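Local coordinates for MCG133388, isoform CRA_f (Mus musculus, PDB 4ZPO), which probably mediates calcium-dependent cell adhesion, and may help establish and maintain specific connections between neurons in the brain, at residues 8-19 with 53-64; 211-222 with 301-311. All blocks are in the same frame, centred on the assembly; numbering follows the deposited sequence.

Contact 1: 8-19 with 53-64; sequences EESEPGTLVGNV and GALAVSQKIDRE. With CA (calcium ion), chain H; CA (calcium ion), chain G.
The carboxylate planes of Glu8 and Glu64 stand 57° apart, and their side chains cross at about a right angle; the side chains of Glu9 and Asp62 instead lie side by side, pointing the same way, with their carboxylate planes 54° apart. All four turn oxygens to calcium, in the linker site typical of cadherin repeats, here between EC1 and EC2. Glu8, extended with CG trans to its backbone N (chi1 -178°), spans two ions: OE2 lies 2.4 Å from the calcium ion of chain H, while OE1 binds that of chain G. Glu64 OE2 touches both ions and its OE1 also binds the chain G ion; Glu9 OE2 and Asp62 OD1 bind only the chain H ion. Asp99 completes that site, and Asp96, Leu97, Asp99 and Asp132 complete the other. The guanidinium of Arg63 fixes Glu64 side-on, NE and NH1 both donating to OE1, NH1 at 2.7 Å. NE comes from above the carboxylate plane and NH1 on its anti side, with OE1 tilted slightly from the guanidinium plane. An alanine in place of Arg63 would take away both donors and is likely to leave Glu64 OE1 without its charged mate and the carboxylate freer to turn about its metal bonds. Arg63 CB also packs 3.5 Å from Glu8 CD, and Glu9 N donates to Ile61 O.

Beyond a type II turn from Glu11 to Thr14, strand 15-18 pairs antiparallel with strand 54-57. Inside, Val16 CG2 meets Val57 CG2 at 3.8 Å, with Val6 and Tyr4 of strand 2-7 packing from the facing sheet. A classic bulge sets Val16 and Gly17 opposite Leu55: Leu55 O takes Val16 N at 3.0 Å and, weakly, Gly17 N, while Leu55 N donates to Gly17 O at 2.8 Å.

Contact 2: 211-222 with 301-311; sequences PTFQSSVLRVGL and MEGHCVIQVDV. With FUC (alpha-L-fucopyranose), chain B.
Cys305 CB sits over one face of the Phe213 ring, a CH-pi contact 3.6 Å from its centroid, while SG lies oblique to the ring. At the ring edge runs the backbone of Gly303, whose O is 3.5 Å from Phe213 CE2. On the outer side of the sheet, Arg219 and Gln308 join side chains: NE donates to Gln308 OE1 at 3.0 Å, close to the guanidinium plane, and NH2 adds a weak bond to the same oxygen. The bend at chi3 (-60°) of Arg219 turns the guanidinium across to that amide, and the two planes stay 28° apart. Val217 and Val306 share this face.

The other face is apolar. Leu222 CD2 packs 3.6 Å from Val309 CG1, and Ile307 and Val309 continue inward onto Leu233, Leu235 and Leu232 of strand 231-238. Both sets of side chains are positioned by a parallel ladder in which Leu218 O takes Gln308 N at 2.7 Å and Val220 O takes Asp310 N at 2.9 Å.

Farther out, Tyr250 and Ala293 also pack on Phe213, and Thr212 CG2 lies 3.8 Å from fucose C6 of the glycan. Strand 212-213 pairs with 231-238 in one sheet, whereas 217-221 pairs with 302-310 in the other: a first strand split between the two sheets, its second part parallel to the last strand, as in a cadherin beta sandwich.

In the fold
The two contacts lie in different repeats of an elongated three-domain ectodomain piece: contact 1 in EC1, contact 2 in EC3, with EC2 between them. Their centres are 88 Å apart, their nearest atoms about 55 Å. They come in series along the chain and share no strand or sheet. Contact 1 joins strands 15-18 and 54-57 of an antiparallel sheet and extends to the EC1–EC2 calcium ions. Contact 2 pairs edge strand 217-221 with 302-310 in the mixed sheet of EC3, its Pro211 and Met301 end lying near the EC2–EC3 calcium site. Only contact 1 supplies calcium ligands; bound calcium at both linkers is consistent with a stiffened rod, as in other cadherins.

Contact 1: 8-19 with 53-64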
loop_
_atom_site.group_PDB
_atom_site.type_symbol
_atom_site.label_atom_id
_atom_site.label_comp_id
_atom_site.label_asym_id
_atom_site.label_seq_id
_atom_site.Cartn_x
_atom_site.Cartn_y
_atom_site.Cartn_z
ATOM N N GLU A 8 -6.692 -25.594 22.473
ATOM C CA GLU A 8 -6.439 -24.257 22.995
ATOM C C GLU A 8 -7.749 -23.514 23.259
ATOM O O GLU A 8 -8.753 -23.766 22.590
ATOM C CB GLU A 8 -5.569 -23.474 22.008
ATOM C CG GLU A 8 -5.190 -22.075 22.449
ATOM C CD GLU A 8 -4.882 -21.165 21.274
ATOM O OE1 GLU A 8 -4.845 -21.663 20.128
ATOM O OE2 GLU A 8 -4.685 -19.951 21.495
ATOM N N GLU A 9 -7.731 -22.616 24.242
ATOM C CA GLU A 9 -8.875 -21.763 24.578
ATOM C C GLU A 9 -10.087 -22.550 25.073
ATOM O O GLU A 9 -11.205 -22.035 25.085
ATOM C CB GLU A 9 -9.285 -20.905 23.375
ATOM C CG GLU A 9 -8.149 -20.140 22.722
ATOM C CD GLU A 9 -7.605 -19.029 23.597
ATOM O OE1 GLU A 9 -8.291 -18.640 24.567
ATOM O OE2 GLU A 9 -6.492 -18.538 23.309
ATOM N N SER A 10 -9.867 -23.795 25.482
ATOM C CA SER A 10 -10.948 -24.608 26.024
ATOM C C SER A 10 -11.311 -24.134 27.427
ATOM O O SER A 10 -10.447 -23.687 28.182
ATOM C CB SER A 10 -10.557 -26.086 26.043
ATOM O OG SER A 10 -9.361 -26.288 26.773
ATOM N N GLU A 11 -12.591 -24.230 27.768
ATOM C CA GLU A 11 -13.081 -23.770 29.063
ATOM C C GLU A 11 -12.525 -24.601 30.216
ATOM O O GLU A 11 -12.306 -25.804 30.068
ATOM C CB GLU A 11 -14.611 -23.798 29.089
ATOM C CG GLU A 11 -15.261 -22.723 28.235
ATOM C CD GLU A 11 -14.993 -21.326 28.760
ATOM O OE1 GLU A 11 -14.969 -21.150 29.997
ATOM O OE2 GLU A 11 -14.801 -20.406 27.937
ATOM N N PRO A 12 -12.286 -23.953 31.368
ATOM C CA PRO A 12 -11.827 -24.633 32.584
ATOM C C PRO A 12 -12.764 -25.768 32.992
ATOM O O PRO A 12 -13.971 -25.560 33.112
ATOM C CB PRO A 12 -11.830 -23.517 33.633
ATOM C CG PRO A 12 -11.632 -22.271 32.847
ATOM C CD PRO A 12 -12.365 -22.493 31.552
ATOM N N GLY A 13 -12.204 -26.954 33.200
ATOM C CA GLY A 13 -12.995 -28.127 33.518
ATOM C C GLY A 13 -12.962 -29.128 32.381
ATOM O O GLY A 13 -13.469 -30.243 32.503
ATOM N N THR A 14 -12.360 -28.721 31.268
ATOM C CA THR A 14 -12.230 -29.580 30.097
ATOM C C THR A 14 -11.348 -30.786 30.399
ATOM O O THR A 14 -10.264 -30.646 30.966
ATOM C CB THR A 14 -11.638 -28.813 28.897
ATOM O OG1 THR A 14 -12.445 -27.662 28.619
ATOM C CG2 THR A 14 -11.587 -29.703 27.662
ATOM N N LEU A 15 -11.820 -31.970 30.022
ATOM C CA LEU A 15 -11.053 -33.193 30.220
ATOM C C LEU A 15 -9.855 -33.227 29.278
ATOM O O LEU A 15 -9.942 -32.776 28.135
ATOM C CB LEU A 15 -11.933 -34.423 29.997
ATOM C CG LEU A 15 -11.633 -35.639 30.873
ATOM C CD1 LEU A 15 -12.244 -35.457 32.256
ATOM C CD2 LEU A 15 -12.132 -36.917 30.219
ATOM N N VAL A 16 -8.739 -33.759 29.762
ATOM C CA VAL A 16 -7.528 -33.865 28.956
ATOM C C VAL A 16 -7.062 -35.317 28.881
ATOM O O VAL A 16 -6.626 -35.790 27.830
ATOM C CB VAL A 16 -6.392 -32.986 29.522
ATOM C CG1 VAL A 16 -5.134 -33.127 28.680
ATOM C CG2 VAL A 16 -6.832 -31.531 29.591
ATOM N N GLY A 17 -7.167 -36.022 30.003
ATOM C CA GLY A 17 -6.778 -37.419 30.065
ATOM C C GLY A 17 -7.006 -38.034 31.432
ATOM O O GLY A 17 -7.016 -37.333 32.444
ATOM N N ASN A 18 -7.191 -39.349 31.461
ATOM C CA ASN A 18 -7.387 -40.064 32.715
ATOM C C ASN A 18 -6.066 -40.619 33.234
ATOM O O ASN A 18 -5.622 -41.688 32.816
ATOM C CB ASN A 18 -8.406 -41.192 32.535
ATOM C CG ASN A 18 -8.987 -41.673 33.852
ATOM O OD1 ASN A 18 -8.299 -41.720 34.872
ATOM N ND2 ASN A 18 -10.267 -42.032 33.835
ATOM N N VAL A 19 -5.442 -39.881 34.147
ATOM C CA VAL A 19 -4.146 -40.258 34.701
ATOM C C VAL A 19 -4.242 -41.523 35.554
ATOM O O VAL A 19 -3.385 -42.404 35.472
ATOM C CB VAL A 19 -3.552 -39.115 35.549
ATOM C CG1 VAL A 19 -2.243 -39.547 36.194
ATOM C CG2 VAL A 19 -3.348 -37.876 34.694
ATOM N N GLY A 53 -9.789 -38.827 39.121
ATOM C CA GLY A 53 -8.426 -39.159 38.745
ATOM C C GLY A 53 -8.077 -38.603 37.379
ATOM O O GLY A 53 -7.080 -38.993 36.771
ATOM N N ALA A 54 -8.904 -37.682 36.899
ATOM C CA ALA A 54 -8.735 -37.119 35.566
ATOM C C ALA A 54 -7.957 -35.809 35.599
ATOM O O ALA A 54 -8.097 -35.012 36.527
ATOM C CB ALA A 54 -10.092 -36.908 34.912
ATOM N N LEU A 55 -7.134 -35.598 34.577
ATOM C CA LEU A 55 -6.395 -34.352 34.425
ATOM C C LEU A 55 -7.230 -33.354 33.631
ATOM O O LEU A 55 -7.538 -33.585 32.463
ATOM C CB LEU A 55 -5.055 -34.604 33.733
ATOM C CG LEU A 55 -4.121 -33.407 33.550
ATOM C CD1 LEU A 55 -3.734 -32.816 34.899
ATOM C CD2 LEU A 55 -2.883 -33.818 32.771
ATOM N N ALA A 56 -7.605 -32.250 34.270
ATOM C CA ALA A 56 -8.483 -31.274 33.634
ATOM C C ALA A 56 -7.833 -29.899 33.525
ATOM O O ALA A 56 -6.844 -29.610 34.196
ATOM C CB ALA A 56 -9.796 -31.176 34.397
ATOM N N VAL A 57 -8.405 -29.054 32.673
ATOM C CA VAL A 57 -7.918 -27.694 32.487
ATOM C C VAL A 57 -8.305 -26.807 33.668
ATOM O O VAL A 57 -9.488 -26.622 33.952
ATOM C CB VAL A 57 -8.468 -27.076 31.187
ATOM C CG1 VAL A 57 -8.011 -25.637 31.049
ATOM C CG2 VAL A 57 -8.037 -27.901 29.984
ATOM N N SER A 58 -7.303 -26.267 34.355
ATOM C CA SER A 58 -7.543 -25.401 35.506
ATOM C C SER A 58 -7.841 -23.971 35.071
ATOM O O SER A 58 -8.807 -23.359 35.527
ATOM C CB SER A 58 -6.343 -25.419 36.452
ATOM O OG SER A 58 -6.485 -24.451 37.477
ATOM N N GLN A 59 -6.997 -23.444 34.191
ATOM C CA GLN A 59 -7.170 -22.092 33.672
ATOM C C GLN A 59 -7.111 -22.106 32.148
ATOM O O GLN A 59 -6.413 -22.933 31.560
ATOM C CB GLN A 59 -6.101 -21.156 34.243
ATOM C CG GLN A 59 -6.312 -19.689 33.912
ATOM C CD GLN A 59 -5.148 -18.819 34.345
ATOM O OE1 GLN A 59 -4.211 -19.291 34.990
ATOM N NE2 GLN A 59 -5.200 -17.540 33.988
ATOM N N LYS A 60 -7.848 -21.196 31.518
ATOM C CA LYS A 60 -7.885 -21.098 30.062
ATOM C C LYS A 60 -6.478 -20.932 29.487
ATOM O O LYS A 60 -5.729 -20.046 29.899
ATOM C CB LYS A 60 -8.780 -19.935 29.632
ATOM C CG LYS A 60 -9.304 -20.036 28.210
ATOM C CD LYS A 60 -10.361 -18.974 27.943
ATOM C CE LYS A 60 -10.925 -19.093 26.538
ATOM N NZ LYS A 60 -11.939 -18.040 26.255
ATOM N N ILE A 61 -6.125 -21.799 28.543
ATOM C CA ILE A 61 -4.771 -21.847 28.002
ATOM C C ILE A 61 -4.655 -21.147 26.652
ATOM O O ILE A 61 -5.411 -21.435 25.725
ATOM C CB ILE A 61 -4.286 -23.303 27.846
ATOM C CG1 ILE A 61 -4.238 -23.996 29.209
ATOM C CG2 ILE A 61 -2.922 -23.349 27.175
ATOM C CD1 ILE A 61 -3.866 -25.461 29.134
ATOM N N ASP A 62 -3.701 -20.227 26.550
ATOM C CA ASP A 62 -3.419 -19.550 25.291
ATOM C C ASP A 62 -2.147 -20.114 24.670
ATOM O O ASP A 62 -1.054 -19.927 25.203
ATOM C CB ASP A 62 -3.285 -18.041 25.508
ATOM C CG ASP A 62 -3.165 -17.274 24.206
ATOM O OD1 ASP A 62 -3.684 -17.759 23.181
ATOM O OD2 ASP A 62 -2.556 -16.183 24.212
ATOM N N ARG A 63 -2.294 -20.808 23.545
ATOM C CA ARG A 63 -1.163 -21.472 22.905
ATOM C C ARG A 63 -0.130 -20.474 22.391
ATOM O O ARG A 63 1.065 -20.765 22.362
ATOM C CB ARG A 63 -1.642 -22.358 21.754
ATOM C CG ARG A 63 -0.586 -23.325 21.242
ATOM C CD ARG A 63 -0.694 -23.511 19.738
ATOM N NE ARG A 63 -0.477 -22.254 19.027
ATOM C CZ ARG A 63 0.715 -21.805 18.649
ATOM N NH1 ARG A 63 0.815 -20.647 18.011
ATOM N NH2 ARG A 63 1.806 -22.512 18.910
ATOM N N GLU A 64 -0.598 -19.300 21.982
ATOM C CA GLU A 64 0.293 -18.267 21.461
ATOM C C GLU A 64 1.180 -17.681 22.557
ATOM O O GLU A 64 2.287 -17.214 22.290
ATOM C CB GLU A 64 -0.510 -17.148 20.790
ATOM C CG GLU A 64 -0.922 -17.441 19.352
ATOM C CD GLU A 64 -1.914 -18.585 19.243
ATOM O OE1 GLU A 64 -1.588 -19.602 18.590
ATOM O OE2 GLU A 64 -3.021 -18.465 19.810
HETATM CA CA CA H . -5.045 -17.581 21.201
HETATM CA CA CA G . -4.078 -20.029 18.165
#

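Contact 2: 211-222 with 301-311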
loop_
_atom_site.group_PDB
_atom_site.type_symbol
_atom_site.label_atom_id
_atom_site.label_comp_id
_atom_site.label_asym_id
_atom_site.label_seq_id
_atom_site.Cartn_x
_atom_site.Cartn_y
_atom_site.Cartn_z
ATOM N N PRO A 211 2.782 23.113 -23.417
ATOM C CA PRO A 211 1.751 24.143 -23.576
ATOM C C PRO A 211 1.077 24.053 -24.939
ATOM O O PRO A 211 1.727 23.703 -25.923
ATOM C CB PRO A 211 2.534 25.451 -23.434
ATOM C CG PRO A 211 3.721 25.085 -22.610
ATOM C CD PRO A 211 4.081 23.690 -23.030
ATOM N N THR A 212 -0.216 24.347 -24.990
ATOM C CA THR A 212 -0.958 24.282 -26.240
ATOM C C THR A 212 -1.867 25.493 -26.387
ATOM O O THR A 212 -2.692 25.773 -25.517
ATOM C CB THR A 212 -1.800 22.997 -26.333
ATOM O OG1 THR A 212 -0.932 21.857 -26.379
ATOM C CG2 THR A 212 -2.669 23.015 -27.582
ATOM N N PHE A 213 -1.706 26.216 -27.490
ATOM C CA PHE A 213 -2.543 27.374 -27.763
ATOM C C PHE A 213 -3.960 26.939 -28.114
ATOM O O PHE A 213 -4.177 25.818 -28.577
ATOM C CB PHE A 213 -1.949 28.213 -28.893
ATOM C CG PHE A 213 -0.674 28.910 -28.522
ATOM C CD1 PHE A 213 -0.700 30.178 -27.964
ATOM C CD2 PHE A 213 0.551 28.301 -28.731
ATOM C CE1 PHE A 213 0.470 30.825 -27.623
ATOM C CE2 PHE A 213 1.726 28.943 -28.392
ATOM C CZ PHE A 213 1.684 30.206 -27.838
ATOM N N GLN A 214 -4.917 27.832 -27.885
ATOM C CA GLN A 214 -6.322 27.554 -28.159
ATOM C C GLN A 214 -6.539 27.248 -29.640
ATOM O O GLN A 214 -7.415 26.464 -30.001
ATOM C CB GLN A 214 -7.188 28.738 -27.726
ATOM C CG GLN A 214 -8.680 28.453 -27.696
ATOM C CD GLN A 214 -9.479 29.620 -27.143
ATOM O OE1 GLN A 214 -8.930 30.689 -26.866
ATOM N NE2 GLN A 214 -10.783 29.419 -26.977
ATOM N N SER A 215 -5.727 27.870 -30.490
ATOM C CA SER A 215 -5.770 27.620 -31.925
ATOM C C SER A 215 -4.362 27.426 -32.485
ATOM O O SER A 215 -3.433 28.148 -32.118
ATOM C CB SER A 215 -6.471 28.769 -32.651
ATOM O OG SER A 215 -7.800 28.930 -32.190
ATOM N N SER A 216 -4.210 26.446 -33.368
ATOM C CA SER A 216 -2.923 26.177 -33.998
ATOM C C SER A 216 -2.555 27.296 -34.969
ATOM O O SER A 216 -1.391 27.683 -35.077
ATOM C CB SER A 216 -2.951 24.831 -34.726
ATOM O OG SER A 216 -1.703 24.551 -35.335
ATOM N N VAL A 217 -3.559 27.807 -35.675
ATOM C CA VAL A 217 -3.372 28.912 -36.607
ATOM C C VAL A 217 -4.483 29.944 -36.433
ATOM O O VAL A 217 -5.665 29.603 -36.446
ATOM C CB VAL A 217 -3.351 28.427 -38.072
ATOM C CG1 VAL A 217 -3.389 29.611 -39.029
ATOM C CG2 VAL A 217 -2.126 27.563 -38.334
ATOM N N LEU A 218 -4.099 31.204 -36.261
ATOM C CA LEU A 218 -5.066 32.285 -36.118
ATOM C C LEU A 218 -4.886 33.341 -37.201
ATOM O O LEU A 218 -3.781 33.832 -37.424
ATOM C CB LEU A 218 -4.952 32.928 -34.734
ATOM C CG LEU A 218 -6.025 32.525 -33.724
ATOM C CD1 LEU A 218 -5.682 33.041 -32.337
ATOM C CD2 LEU A 218 -7.385 33.042 -34.168
ATOM N N ARG A 219 -5.981 33.683 -37.871
ATOM C CA ARG A 219 -5.957 34.705 -38.908
ATOM C C ARG A 219 -6.843 35.883 -38.524
ATOM O O ARG A 219 -8.057 35.740 -38.385
ATOM C CB ARG A 219 -6.407 34.126 -40.250
ATOM C CG ARG A 219 -6.429 35.143 -41.381
ATOM C CD ARG A 219 -6.978 34.539 -42.664
ATOM N NE ARG A 219 -6.179 33.409 -43.127
ATOM C CZ ARG A 219 -6.444 32.706 -44.223
ATOM N NH1 ARG A 219 -7.492 33.016 -44.974
ATOM N NH2 ARG A 219 -5.661 31.693 -44.567
ATOM N N VAL A 220 -6.227 37.048 -38.347
ATOM C CA VAL A 220 -6.966 38.262 -38.028
ATOM C C VAL A 220 -6.629 39.374 -39.014
ATOM O O VAL A 220 -5.667 39.272 -39.776
ATOM C CB VAL A 220 -6.673 38.751 -36.598
ATOM C CG1 VAL A 220 -7.172 37.741 -35.578
ATOM C CG2 VAL A 220 -5.185 39.017 -36.422
ATOM N N GLY A 221 -7.426 40.435 -38.991
ATOM C CA GLY A 221 -7.207 41.568 -39.869
ATOM C C GLY A 221 -7.344 42.888 -39.141
ATOM O O GLY A 221 -8.243 43.061 -38.317
ATOM N N LEU A 222 -6.446 43.821 -39.438
ATOM C CA LEU A 222 -6.510 45.151 -38.844
ATOM C C LEU A 222 -6.558 46.218 -39.935
ATOM O O LEU A 222 -5.955 46.055 -40.996
ATOM C CB LEU A 222 -5.318 45.389 -37.907
ATOM C CG LEU A 222 -3.992 45.912 -38.469
ATOM C CD1 LEU A 222 -3.028 46.228 -37.335
ATOM C CD2 LEU A 222 -3.365 44.925 -39.438
ATOM N N MET A 301 9.121 22.522 -21.924
ATOM C CA MET A 301 8.271 22.170 -23.054
ATOM C C MET A 301 7.769 23.441 -23.733
ATOM O O MET A 301 7.863 24.528 -23.165
ATOM C CB MET A 301 7.094 21.310 -22.595
ATOM C CG MET A 301 7.484 20.033 -21.865
ATOM S SD MET A 301 8.413 18.880 -22.894
ATOM C CE MET A 301 8.207 17.361 -21.967
ATOM N N GLU A 302 7.238 23.316 -24.944
ATOM C CA GLU A 302 6.740 24.493 -25.649
ATOM C C GLU A 302 5.681 24.171 -26.696
ATOM O O GLU A 302 5.683 23.097 -27.297
ATOM C CB GLU A 302 7.901 25.245 -26.308
ATOM C CG GLU A 302 8.621 24.466 -27.397
ATOM C CD GLU A 302 9.744 25.263 -28.034
ATOM O OE1 GLU A 302 10.136 26.304 -27.464
ATOM O OE2 GLU A 302 10.234 24.851 -29.107
ATOM N N GLY A 303 4.773 25.121 -26.898
ATOM C CA GLY A 303 3.770 25.031 -27.942
ATOM C C GLY A 303 3.946 26.174 -28.921
ATOM O O GLY A 303 4.700 27.110 -28.654
ATOM N N HIS A 304 3.257 26.105 -30.054
ATOM C CA HIS A 304 3.440 27.106 -31.098
ATOM C C HIS A 304 2.130 27.522 -31.758
ATOM O O HIS A 304 1.269 26.689 -32.043
ATOM C CB HIS A 304 4.412 26.587 -32.159
ATOM C CG HIS A 304 5.762 26.238 -31.616
ATOM N ND1 HIS A 304 6.776 27.164 -31.486
ATOM C CD2 HIS A 304 6.264 25.065 -31.161
ATOM C CE1 HIS A 304 7.844 26.575 -30.980
ATOM N NE2 HIS A 304 7.560 25.301 -30.774
ATOM N N CYS A 305 1.994 28.822 -31.997
ATOM C CA CYS A 305 0.829 29.369 -32.678
ATOM C C CYS A 305 1.259 30.374 -33.733
ATOM O O CYS A 305 1.930 31.359 -33.427
ATOM C CB CYS A 305 -0.125 30.031 -31.683
ATOM S SG CYS A 305 -1.571 30.807 -32.432
ATOM N N VAL A 306 0.877 30.121 -34.979
ATOM C CA VAL A 306 1.184 31.046 -36.060
ATOM C C VAL A 306 0.028 32.016 -36.272
ATOM O O VAL A 306 -1.099 31.602 -36.543
ATOM C CB VAL A 306 1.479 30.306 -37.374
ATOM C CG1 VAL A 306 1.598 31.295 -38.519
ATOM C CG2 VAL A 306 2.748 29.479 -37.242
ATOM N N ILE A 307 0.312 33.307 -36.137
ATOM C CA ILE A 307 -0.710 34.332 -36.303
ATOM C C ILE A 307 -0.563 35.058 -37.633
ATOM O O ILE A 307 0.464 35.680 -37.904
ATOM C CB ILE A 307 -0.664 35.360 -35.163
ATOM C CG1 ILE A 307 -0.864 34.664 -33.817
ATOM C CG2 ILE A 307 -1.718 36.435 -35.375
ATOM C CD1 ILE A 307 -0.897 35.611 -32.648
ATOM N N GLN A 308 -1.598 34.971 -38.461
ATOM C CA GLN A 308 -1.608 35.646 -39.752
ATOM C C GLN A 308 -2.343 36.979 -39.656
ATOM O O GLN A 308 -3.544 37.021 -39.390
ATOM C CB GLN A 308 -2.252 34.758 -40.818
ATOM C CG GLN A 308 -1.466 33.493 -41.121
ATOM C CD GLN A 308 -2.159 32.600 -42.129
ATOM O OE1 GLN A 308 -3.377 32.657 -42.293
ATOM N NE2 GLN A 308 -1.382 31.770 -42.816
ATOM N N VAL A 309 -1.608 38.065 -39.870
ATOM C CA VAL A 309 -2.173 39.405 -39.772
ATOM C C VAL A 309 -2.360 40.026 -41.151
ATOM O O VAL A 309 -1.390 40.276 -41.864
ATOM C CB VAL A 309 -1.281 40.328 -38.922
ATOM C CG1 VAL A 309 -1.867 41.725 -38.864
ATOM C CG2 VAL A 309 -1.107 39.759 -37.524
ATOM N N ASP A 310 -3.613 40.273 -41.521
ATOM C CA ASP A 310 -3.935 40.871 -42.813
ATOM C C ASP A 310 -4.248 42.357 -42.670
ATOM O O ASP A 310 -4.926 42.768 -41.730
ATOM C CB ASP A 310 -5.115 40.142 -43.459
ATOM C CG ASP A 310 -5.635 40.849 -44.696
ATOM O OD1 ASP A 310 -5.063 40.643 -45.788
ATOM O OD2 ASP A 310 -6.621 41.608 -44.578
ATOM N N VAL A 311 -3.749 43.159 -43.604
ATOM C CA VAL A 311 -4.007 44.595 -43.591
ATOM C C VAL A 311 -4.341 45.107 -44.988
ATOM O O VAL A 311 -5.510 45.247 -45.344
ATOM C CB VAL A 311 -2.804 45.381 -43.039
ATOM C CG1 VAL A 311 -1.565 45.104 -43.868
ATOM C CG2 VAL A 311 -3.112 46.872 -43.011
HETATM C C1 FUC B . -9.359 24.160 -24.704
HETATM C C2 FUC B . -10.066 23.990 -26.049
HETATM C C3 FUC B . -9.232 24.619 -27.165
HETATM C C4 FUC B . -7.809 24.043 -27.160
HETATM C C5 FUC B . -7.177 24.200 -25.771
HETATM C C6 FUC B . -5.848 23.471 -25.630
HETATM O O2 FUC B . -11.372 24.544 -26.034
HETATM O O3 FUC B . -9.806 24.331 -28.435
HETATM O O4 FUC B . -7.837 22.674 -27.519
HETATM O O5 FUC B . -8.036 23.677 -24.732
#